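Local coordinates for protein pyruvate kinase (Toxoplasma gondii, PDB 3GG8) that catalyses the transfer of a phosphoryl group from phosphoenolpyruvate to ADP, yielding pyruvate and ATP in the last step of glycolysis, at residues Leu99-Gly104 with Phe224-Phe229; Ile250-Lys255 with Glu271-Met276; Cys42-Ala47 with Cys65-Ser70. All blocks are in the same frame, centred on the assembly; numbering follows the deposited sequence.

Contact 1. Residues Leu99-Gly104 with Phe224-Phe229; sequences LLDTKG and FIAASF
Leu100 and Thr102 reach across to Phe224 and Ala226 in a parallel ladder of main-chain hydrogen bonds. Leu100 N donates to Phe224 O (2.9 Å), Ala226 N to Leu100 O (2.7 Å), and Thr102 N to Ala226 O (2.9 Å). Where the regular strands give way, side-chain hydroxyls take over. Thr102 OG1, set between its own backbone N and carbonyl carbon (chi1 63°), receives Ser228 N at 3.1 Å, while Ser228 OG donates to Thr102 O at 2.8 Å. Two small polar residues thus carry the pairing into the loops. Apolar contacts occupy both faces. On the face with Asp101, Leu99 CD2 presses on Ala226 CB (3.6 Å) and its other branch, CD1, on Phe224 CB; the small methyl of Ala226 suits the space beside the leucine and Met276. On the opposite face, Leu100 and Ile225 run alongside each other, CB of the leucine 4.0 Å from CD1 of the isoleucine, and Ile225 also meets Ile213 of helix 207-217. Asp101 OD2 forms salt bridges with Arg66 NE and Lys255 NZ. The two strands are neighbours in the closed eight-stranded parallel sheet of a TIM barrel.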
loop_
_atom_site.group_PDB
_atom_site.type_symbol
_atom_site.label_atom_id
_atom_site.label_comp_id
_atom_site.label_asym_id
_atom_site.label_seq_id
_atom_site.Cartn_x
_atom_site.Cartn_y
_atom_site.Cartn_z
ATOM N N LEU C 99 1.772 -32.525 -27.921
ATOM C CA LEU C 99 1.539 -33.080 -26.596
ATOM C C LEU C 99 0.972 -34.508 -26.725
ATOM O O LEU C 99 -0.076 -34.691 -27.348
ATOM C CB LEU C 99 0.565 -32.143 -25.836
ATOM C CG LEU C 99 0.083 -32.421 -24.396
ATOM C CD1 LEU C 99 0.159 -31.170 -23.513
ATOM C CD2 LEU C 99 -1.340 -32.973 -24.350
ATOM N N LEU C 100 1.678 -35.513 -26.180
ATOM C CA LEU C 100 1.134 -36.875 -26.045
ATOM C C LEU C 100 0.327 -36.980 -24.740
ATOM O O LEU C 100 0.855 -36.722 -23.661
ATOM C CB LEU C 100 2.269 -37.901 -26.044
ATOM C CG LEU C 100 2.010 -39.409 -26.149
ATOM C CD1 LEU C 100 3.316 -40.120 -26.420
ATOM C CD2 LEU C 100 1.365 -40.003 -24.899
ATOM N N ASP C 101 -0.951 -37.332 -24.840
ATOM C CA ASP C 101 -1.816 -37.486 -23.659
ATOM C C ASP C 101 -2.067 -38.979 -23.425
ATOM O O ASP C 101 -2.756 -39.630 -24.207
ATOM C CB ASP C 101 -3.135 -36.717 -23.848
ATOM C CG ASP C 101 -4.026 -36.727 -22.595
ATOM O OD1 ASP C 101 -4.037 -37.748 -21.856
ATOM O OD2 ASP C 101 -4.742 -35.720 -22.352
ATOM N N THR C 102 -1.499 -39.519 -22.351
ATOM C CA THR C 102 -1.509 -40.966 -22.139
ATOM C C THR C 102 -2.927 -41.506 -21.839
ATOM O O THR C 102 -3.821 -40.763 -21.364
ATOM C CB THR C 102 -0.506 -41.402 -21.034
ATOM O OG1 THR C 102 -0.897 -40.827 -19.794
ATOM C CG2 THR C 102 0.936 -40.959 -21.357
ATOM N N LYS C 103 -3.134 -42.785 -22.154
ATOM C CA LYS C 103 -4.366 -43.473 -21.789
ATOM C C LYS C 103 -4.473 -43.580 -20.266
ATOM O O LYS C 103 -5.452 -43.114 -19.664
ATOM C CB LYS C 103 -4.402 -44.861 -22.418
ATOM C CG LYS C 103 -5.699 -45.633 -22.233
ATOM C CD LYS C 103 -5.512 -47.012 -22.788
ATOM C CE LYS C 103 -6.715 -47.902 -22.571
ATOM N NZ LYS C 103 -7.613 -47.744 -23.732
ATOM N N GLY C 104 -3.461 -44.188 -19.652
ATOM C CA GLY C 104 -3.459 -44.384 -18.202
ATOM C C GLY C 104 -4.482 -45.397 -17.700
ATOM O O GLY C 104 -5.149 -46.057 -18.496
ATOM N N PHE C 224 5.711 -32.488 -25.119
ATOM C CA PHE C 224 5.126 -32.676 -23.810
ATOM C C PHE C 224 4.517 -34.063 -23.687
ATOM O O PHE C 224 4.013 -34.619 -24.668
ATOM C CB PHE C 224 3.993 -31.667 -23.560
ATOM C CG PHE C 224 4.422 -30.225 -23.507
ATOM C CD1 PHE C 224 4.765 -29.627 -22.282
ATOM C CD2 PHE C 224 4.411 -29.436 -24.660
ATOM C CE1 PHE C 224 5.131 -28.273 -22.206
ATOM C CE2 PHE C 224 4.781 -28.079 -24.601
ATOM C CZ PHE C 224 5.136 -27.499 -23.365
ATOM N N ILE C 225 4.542 -34.600 -22.468
ATOM C CA ILE C 225 3.677 -35.709 -22.086
ATOM C C ILE C 225 2.639 -35.178 -21.090
ATOM O O ILE C 225 2.986 -34.580 -20.073
ATOM C CB ILE C 225 4.451 -36.888 -21.436
ATOM C CG1 ILE C 225 5.681 -37.319 -22.263
ATOM C CG2 ILE C 225 3.518 -38.068 -21.140
ATOM C CD1 ILE C 225 5.410 -37.987 -23.619
ATOM N N ALA C 226 1.368 -35.366 -21.405
ATOM C CA ALA C 226 0.311 -35.134 -20.436
ATOM C C ALA C 226 -0.056 -36.509 -19.908
ATOM O O ALA C 226 -0.415 -37.383 -20.682
ATOM C CB ALA C 226 -0.897 -34.454 -21.079
ATOM N N ALA C 227 0.085 -36.715 -18.599
ATOM C CA ALA C 227 -0.076 -38.041 -18.021
ATOM C C ALA C 227 -1.429 -38.093 -17.317
ATOM O O ALA C 227 -1.655 -37.388 -16.344
ATOM C CB ALA C 227 1.050 -38.328 -17.052
ATOM N N SER C 228 -2.329 -38.931 -17.812
ATOM C CA SER C 228 -3.663 -38.995 -17.225
ATOM C C SER C 228 -3.637 -39.526 -15.796
ATOM O O SER C 228 -2.780 -40.346 -15.448
ATOM C CB SER C 228 -4.591 -39.824 -18.117
ATOM O OG SER C 228 -4.782 -39.138 -19.337
ATOM N N PHE C 229 -4.551 -39.015 -14.963
ATOM C CA PHE C 229 -4.815 -39.575 -13.634
ATOM C C PHE C 229 -3.588 -39.650 -12.714
ATOM O O PHE C 229 -3.316 -40.698 -12.114
ATOM C CB PHE C 229 -5.449 -40.976 -13.782
ATOM C CG PHE C 229 -6.450 -41.312 -12.708
ATOM C CD1 PHE C 229 -7.745 -40.812 -12.762
ATOM C CD2 PHE C 229 -6.107 -42.148 -11.656
ATOM C CE1 PHE C 229 -8.682 -41.132 -11.770
ATOM C CE2 PHE C 229 -7.041 -42.466 -10.664
ATOM C CZ PHE C 229 -8.321 -41.958 -10.726
#

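Contact 2. Residues Ile250-Lys255 with Glu271-Met276; sequences IRIIPK and EADGIM
Asp273 fits against Arg251 and Ile252 where the beta-alpha-beta unit of strand 251-256, helix 265-271 and strand 275-278 returns to the barrel. Its carboxylate lies over the aliphatic part of Arg251, CG being 3.4 Å from the arginine CD. The bend of Arg251 at chi2 (-56°) swings the guanidinium onward, and NH1 donates to Arg248 O and, weakly, to Ile250 O. An aspartate suits this place because its carboxylate and its own N-H both reach Ile252, Asp273 N donating to Ile252 O (3.0 Å). Next comes a hollow: Gly274 has no side chain, and Ile253 CD1 settles 3.5 Å from its CA. The other branch of Ile253, CG2, rests on Met276, 3.8 Å from CB. On the helix-facing side, the Pro254 ring wedges tightly against Ala272, with CD 3.4 Å from the alanine CB; a methyl is small enough to sit there, and Ile268 flanks the ring as well. The strands pair through Met276 N to Pro254 O (2.9 Å), and Met276 and Lys255 lie side by side, SD 3.7 Å from the lysine CG. At the other end, Ile252 N meets the anti lone pair of Asp273 OD2 at 2.8 Å, with an N-H...O angle of 170°.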
loop_
_atom_site.group_PDB
_atom_site.type_symbol
_atom_site.label_atom_id
_atom_site.label_comp_id
_atom_site.label_asym_id
_atom_site.label_seq_id
_atom_site.Cartn_x
_atom_site.Cartn_y
_atom_site.Cartn_z
ATOM N N ILE C 250 11.755 -33.155 -23.174
ATOM C CA ILE C 250 10.315 -33.351 -23.037
ATOM C C ILE C 250 9.844 -32.912 -21.652
ATOM O O ILE C 250 10.477 -33.214 -20.629
ATOM C CB ILE C 250 9.888 -34.810 -23.376
ATOM C CG1 ILE C 250 10.275 -35.152 -24.817
ATOM C CG2 ILE C 250 8.386 -35.014 -23.188
ATOM C CD1 ILE C 250 10.047 -36.587 -25.165
ATOM N N ARG C 251 8.751 -32.160 -21.642
ATOM C CA ARG C 251 8.204 -31.609 -20.416
ATOM C C ARG C 251 6.969 -32.410 -19.962
ATOM O O ARG C 251 6.197 -32.892 -20.793
ATOM C CB ARG C 251 7.878 -30.125 -20.620
ATOM C CG ARG C 251 9.121 -29.235 -20.878
ATOM C CD ARG C 251 10.177 -29.347 -19.771
ATOM N NE ARG C 251 11.472 -28.755 -20.142
ATOM C CZ ARG C 251 12.508 -29.456 -20.604
ATOM N NH1 ARG C 251 12.402 -30.770 -20.740
ATOM N NH2 ARG C 251 13.648 -28.851 -20.929
ATOM N N ILE C 252 6.823 -32.566 -18.645
ATOM C CA ILE C 252 5.791 -33.409 -18.042
ATOM C C ILE C 252 4.630 -32.580 -17.501
ATOM O O ILE C 252 4.840 -31.664 -16.703
ATOM C CB ILE C 252 6.392 -34.310 -16.919
ATOM C CG1 ILE C 252 7.562 -35.131 -17.470
ATOM C CG2 ILE C 252 5.334 -35.281 -16.333
ATOM C CD1 ILE C 252 8.333 -35.872 -16.403
ATOM N N ILE C 253 3.414 -32.910 -17.941
ATOM C CA ILE C 253 2.201 -32.165 -17.557
ATOM C C ILE C 253 1.184 -33.110 -16.905
ATOM O O ILE C 253 0.320 -33.654 -17.589
ATOM C CB ILE C 253 1.527 -31.458 -18.773
ATOM C CG1 ILE C 253 2.509 -30.553 -19.536
ATOM C CG2 ILE C 253 0.248 -30.707 -18.333
ATOM C CD1 ILE C 253 3.009 -29.313 -18.742
ATOM N N PRO C 254 1.295 -33.329 -15.585
ATOM C CA PRO C 254 0.354 -34.213 -14.907
ATOM C C PRO C 254 -1.090 -33.717 -15.024
ATOM O O PRO C 254 -1.341 -32.506 -14.951
ATOM C CB PRO C 254 0.809 -34.155 -13.442
ATOM C CG PRO C 254 2.213 -33.729 -13.497
ATOM C CD PRO C 254 2.302 -32.794 -14.653
ATOM N N LYS C 255 -2.007 -34.659 -15.227
ATOM C CA LYS C 255 -3.432 -34.378 -15.255
ATOM C C LYS C 255 -4.026 -34.677 -13.869
ATOM O O LYS C 255 -3.856 -35.778 -13.322
ATOM C CB LYS C 255 -4.123 -35.210 -16.352
ATOM C CG LYS C 255 -3.803 -34.746 -17.778
ATOM C CD LYS C 255 -4.232 -35.744 -18.861
ATOM C CE LYS C 255 -5.721 -35.903 -18.931
ATOM N NZ LYS C 255 -6.036 -36.801 -20.086
ATOM N N GLU C 271 7.236 -31.264 -8.826
ATOM C CA GLU C 271 7.971 -32.195 -9.692
ATOM C C GLU C 271 7.716 -31.982 -11.179
ATOM O O GLU C 271 8.484 -32.447 -12.024
ATOM C CB GLU C 271 7.643 -33.648 -9.330
ATOM C CG GLU C 271 8.320 -34.163 -8.072
ATOM C CD GLU C 271 9.837 -34.178 -8.161
ATOM O OE1 GLU C 271 10.379 -33.905 -9.251
ATOM O OE2 GLU C 271 10.498 -34.462 -7.130
ATOM N N ALA C 272 6.634 -31.288 -11.494
ATOM C CA ALA C 272 6.133 -31.193 -12.858
ATOM C C ALA C 272 6.623 -29.945 -13.568
ATOM O O ALA C 272 7.142 -29.014 -12.936
ATOM C CB ALA C 272 4.629 -31.194 -12.841
ATOM N N ASP C 273 6.428 -29.929 -14.887
ATOM C CA ASP C 273 6.737 -28.770 -15.700
ATOM C C ASP C 273 5.488 -27.889 -15.910
ATOM O O ASP C 273 5.569 -26.781 -16.434
ATOM C CB ASP C 273 7.381 -29.224 -17.011
ATOM C CG ASP C 273 8.667 -30.011 -16.774
ATOM O OD1 ASP C 273 9.596 -29.452 -16.140
ATOM O OD2 ASP C 273 8.753 -31.192 -17.192
ATOM N N GLY C 274 4.342 -28.380 -15.451
ATOM C CA GLY C 274 3.065 -27.678 -15.603
ATOM C C GLY C 274 1.936 -28.638 -15.296
ATOM O O GLY C 274 2.178 -29.824 -15.069
ATOM N N ILE C 275 0.710 -28.127 -15.292
ATOM C CA ILE C 275 -0.459 -28.889 -14.843
ATOM C C ILE C 275 -1.585 -28.832 -15.883
ATOM O O ILE C 275 -1.770 -27.808 -16.556
ATOM C CB ILE C 275 -0.975 -28.364 -13.437
ATOM C CG1 ILE C 275 0.021 -28.679 -12.300
ATOM C CG2 ILE C 275 -2.420 -28.851 -13.106
ATOM C CD1 ILE C 275 0.411 -30.173 -12.143
ATOM N N MET C 276 -2.319 -29.936 -16.017
ATOM C CA MET C 276 -3.578 -29.928 -16.748
ATOM C C MET C 276 -4.716 -30.238 -15.765
ATOM O O MET C 276 -4.690 -31.261 -15.070
ATOM C CB MET C 276 -3.543 -30.899 -17.936
ATOM C CG MET C 276 -4.840 -30.928 -18.740
ATOM S SD MET C 276 -4.897 -32.086 -20.105
ATOM C CE MET C 276 -3.432 -31.640 -21.066
#

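Contact 3. Residues Cys42-Ala47 with Cys65-Ser70; sequences CTMGPA and CRLNFS
Thr43 and Arg66 form the tight part of this contact. The arginine chain runs extended beside the threonine, both pointing the same way, with CG opposite the backbone N (chi1 170°), and brings NH1 within 2.8 Å of Thr43 OG1. The hydroxyl lies at the edge of the guanidinium, only 7° out of its plane, while Asn68 CB lies over one face, toward its rim. A threonine suits the place because its oxygen can take this N-H and also bond to Leu346 O. Beneath them, the parallel backbones bond through Arg66 N to Cys42 O (2.8 Å) and Met44 N to Arg66 O (2.9 Å). The bent, flexible chain of Met44 fills the other face, CG against Leu67 CD2 (3.8 Å) and SD against Cys65 CB (4.0 Å).

Beyond Met44 the contact loosens. The strands part, and a water bridges the gap, donating to Met44 O (2.7 Å) and accepting from Asn68 N. From there segment 42-47 leaves through Gly45 and Pro46, and segment 65-70 bends in an Asx turn, Asn68 OD1 receiving Ser70 N. Strands 39-43 and 62-68 are joined by helix 51-60 as a beta-alpha-beta unit; helix 74-90 covers Met44 and Leu67 from outside, and strand 97-101 follows on the far edge of 62-68 as the next strand of the barrel.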
loop_
_atom_site.group_PDB
_atom_site.type_symbol
_atom_site.label_atom_id
_atom_site.label_comp_id
_atom_site.label_asym_id
_atom_site.label_seq_id
_atom_site.Cartn_x
_atom_site.Cartn_y
_atom_site.Cartn_z
ATOM N N CYS C 42 -5.390 -27.845 -29.014
ATOM C CA CYS C 42 -6.364 -28.552 -29.859
ATOM C C CYS C 42 -6.034 -30.027 -29.956
ATOM O O CYS C 42 -4.879 -30.413 -30.196
ATOM C CB CYS C 42 -6.399 -27.953 -31.258
ATOM S SG CYS C 42 -6.915 -26.217 -31.277
ATOM N N THR C 43 -7.058 -30.843 -29.729
ATOM C CA THR C 43 -6.942 -32.299 -29.812
ATOM C C THR C 43 -7.132 -32.718 -31.264
ATOM O O THR C 43 -8.112 -32.333 -31.915
ATOM C CB THR C 43 -7.975 -32.989 -28.896
ATOM O OG1 THR C 43 -7.751 -32.562 -27.554
ATOM C CG2 THR C 43 -7.860 -34.520 -28.940
ATOM N N MET C 44 -6.174 -33.505 -31.754
ATOM C CA MET C 44 -6.201 -34.052 -33.097
ATOM C C MET C 44 -7.242 -35.151 -33.186
ATOM O O MET C 44 -7.497 -35.837 -32.204
ATOM C CB MET C 44 -4.826 -34.660 -33.403
ATOM C CG MET C 44 -3.702 -33.648 -33.282
ATOM S SD MET C 44 -3.840 -32.329 -34.525
ATOM C CE MET C 44 -4.926 -31.100 -33.764
ATOM N N GLY C 45 -7.814 -35.328 -34.372
ATOM C CA GLY C 45 -8.852 -36.335 -34.579
ATOM C C GLY C 45 -9.376 -36.281 -35.997
ATOM O O GLY C 45 -8.900 -35.469 -36.789
ATOM N N PRO C 46 -10.370 -37.131 -36.330
ATOM C CA PRO C 46 -10.890 -37.209 -37.709
ATOM C C PRO C 46 -11.429 -35.887 -38.271
ATOM O O PRO C 46 -11.311 -35.634 -39.484
ATOM C CB PRO C 46 -12.035 -38.236 -37.608
ATOM C CG PRO C 46 -11.721 -39.063 -36.412
ATOM C CD PRO C 46 -11.031 -38.102 -35.433
ATOM N N ALA C 47 -12.030 -35.071 -37.406
ATOM C CA ALA C 47 -12.600 -33.798 -37.809
ATOM C C ALA C 47 -11.531 -32.789 -38.246
ATOM O O ALA C 47 -11.836 -31.833 -38.964
ATOM C CB ALA C 47 -13.435 -33.230 -36.688
ATOM N N CYS C 65 -0.843 -29.097 -30.358
ATOM C CA CYS C 65 -1.548 -30.283 -30.841
ATOM C C CYS C 65 -1.477 -31.447 -29.848
ATOM O O CYS C 65 -0.407 -32.028 -29.632
ATOM C CB CYS C 65 -0.961 -30.737 -32.176
ATOM S SG CYS C 65 -1.017 -29.446 -33.429
ATOM N N ARG C 66 -2.638 -31.782 -29.292
ATOM C CA ARG C 66 -2.826 -32.906 -28.391
ATOM C C ARG C 66 -3.153 -34.193 -29.142
ATOM O O ARG C 66 -4.129 -34.251 -29.893
ATOM C CB ARG C 66 -3.962 -32.605 -27.415
ATOM C CG ARG C 66 -4.400 -33.810 -26.572
ATOM C CD ARG C 66 -5.300 -33.334 -25.446
ATOM N NE ARG C 66 -5.792 -34.405 -24.575
ATOM C CZ ARG C 66 -6.973 -35.004 -24.715
ATOM N NH1 ARG C 66 -7.788 -34.644 -25.705
ATOM N NH2 ARG C 66 -7.341 -35.964 -23.864
ATOM N N LEU C 67 -2.318 -35.209 -28.945
ATOM C CA LEU C 67 -2.585 -36.556 -29.404
ATOM C C LEU C 67 -3.143 -37.352 -28.223
ATOM O O LEU C 67 -2.428 -37.641 -27.263
ATOM C CB LEU C 67 -1.295 -37.204 -29.874
ATOM C CG LEU C 67 -0.375 -36.462 -30.847
ATOM C CD1 LEU C 67 0.926 -37.241 -31.012
ATOM C CD2 LEU C 67 -1.080 -36.225 -32.190
ATOM N N ASN C 68 -4.431 -37.675 -28.283
ATOM C CA ASN C 68 -5.071 -38.486 -27.266
ATOM C C ASN C 68 -4.812 -39.992 -27.409
ATOM O O ASN C 68 -5.512 -40.679 -28.158
ATOM C CB ASN C 68 -6.575 -38.211 -27.231
ATOM C CG ASN C 68 -7.252 -38.922 -26.089
ATOM O OD1 ASN C 68 -6.604 -39.651 -25.328
ATOM N ND2 ASN C 68 -8.557 -38.738 -25.964
ATOM N N PHE C 69 -3.843 -40.523 -26.660
ATOM C CA PHE C 69 -3.522 -41.955 -26.742
ATOM C C PHE C 69 -4.467 -42.915 -26.016
ATOM O O PHE C 69 -4.144 -44.110 -25.885
ATOM C CB PHE C 69 -2.065 -42.232 -26.354
ATOM C CG PHE C 69 -1.090 -42.127 -27.499
ATOM C CD1 PHE C 69 -0.849 -40.912 -28.122
ATOM C CD2 PHE C 69 -0.409 -43.259 -27.959
ATOM C CE1 PHE C 69 0.065 -40.819 -29.187
ATOM C CE2 PHE C 69 0.504 -43.173 -29.018
ATOM C CZ PHE C 69 0.743 -41.935 -29.621
ATOM N N SER C 70 -5.622 -42.425 -25.555
ATOM C CA SER C 70 -6.704 -43.324 -25.106
ATOM C C SER C 70 -7.276 -44.156 -26.278
ATOM O O SER C 70 -7.907 -45.196 -26.064
ATOM C CB SER C 70 -7.850 -42.538 -24.474
ATOM O OG SER C 70 -7.447 -41.932 -23.267
HETATM O O HOH W 1 -5.616 -37.392 -31.043
#

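All three contacts belong to one closed parallel eight-stranded barrel. Along the chain contact 3 closes first, then contact 1, then contact 2, and each joins strands that are neighbours in the sheet. Strands 62-68 and 97-101 lie side by side, linking contact 3 to contact 1, whose centres are about 11 Å apart; strands 224-227 and 251-256 do the same for contacts 1 and 2, about 9 Å between centres. The centres of contacts 2 and 3 are about 18 Å apart, with contact 1 between them. Three of the six strands contribute charged residues to one cluster toward the C-terminal ends of the strands, where TIM-barrel enzymes generally place their active sites.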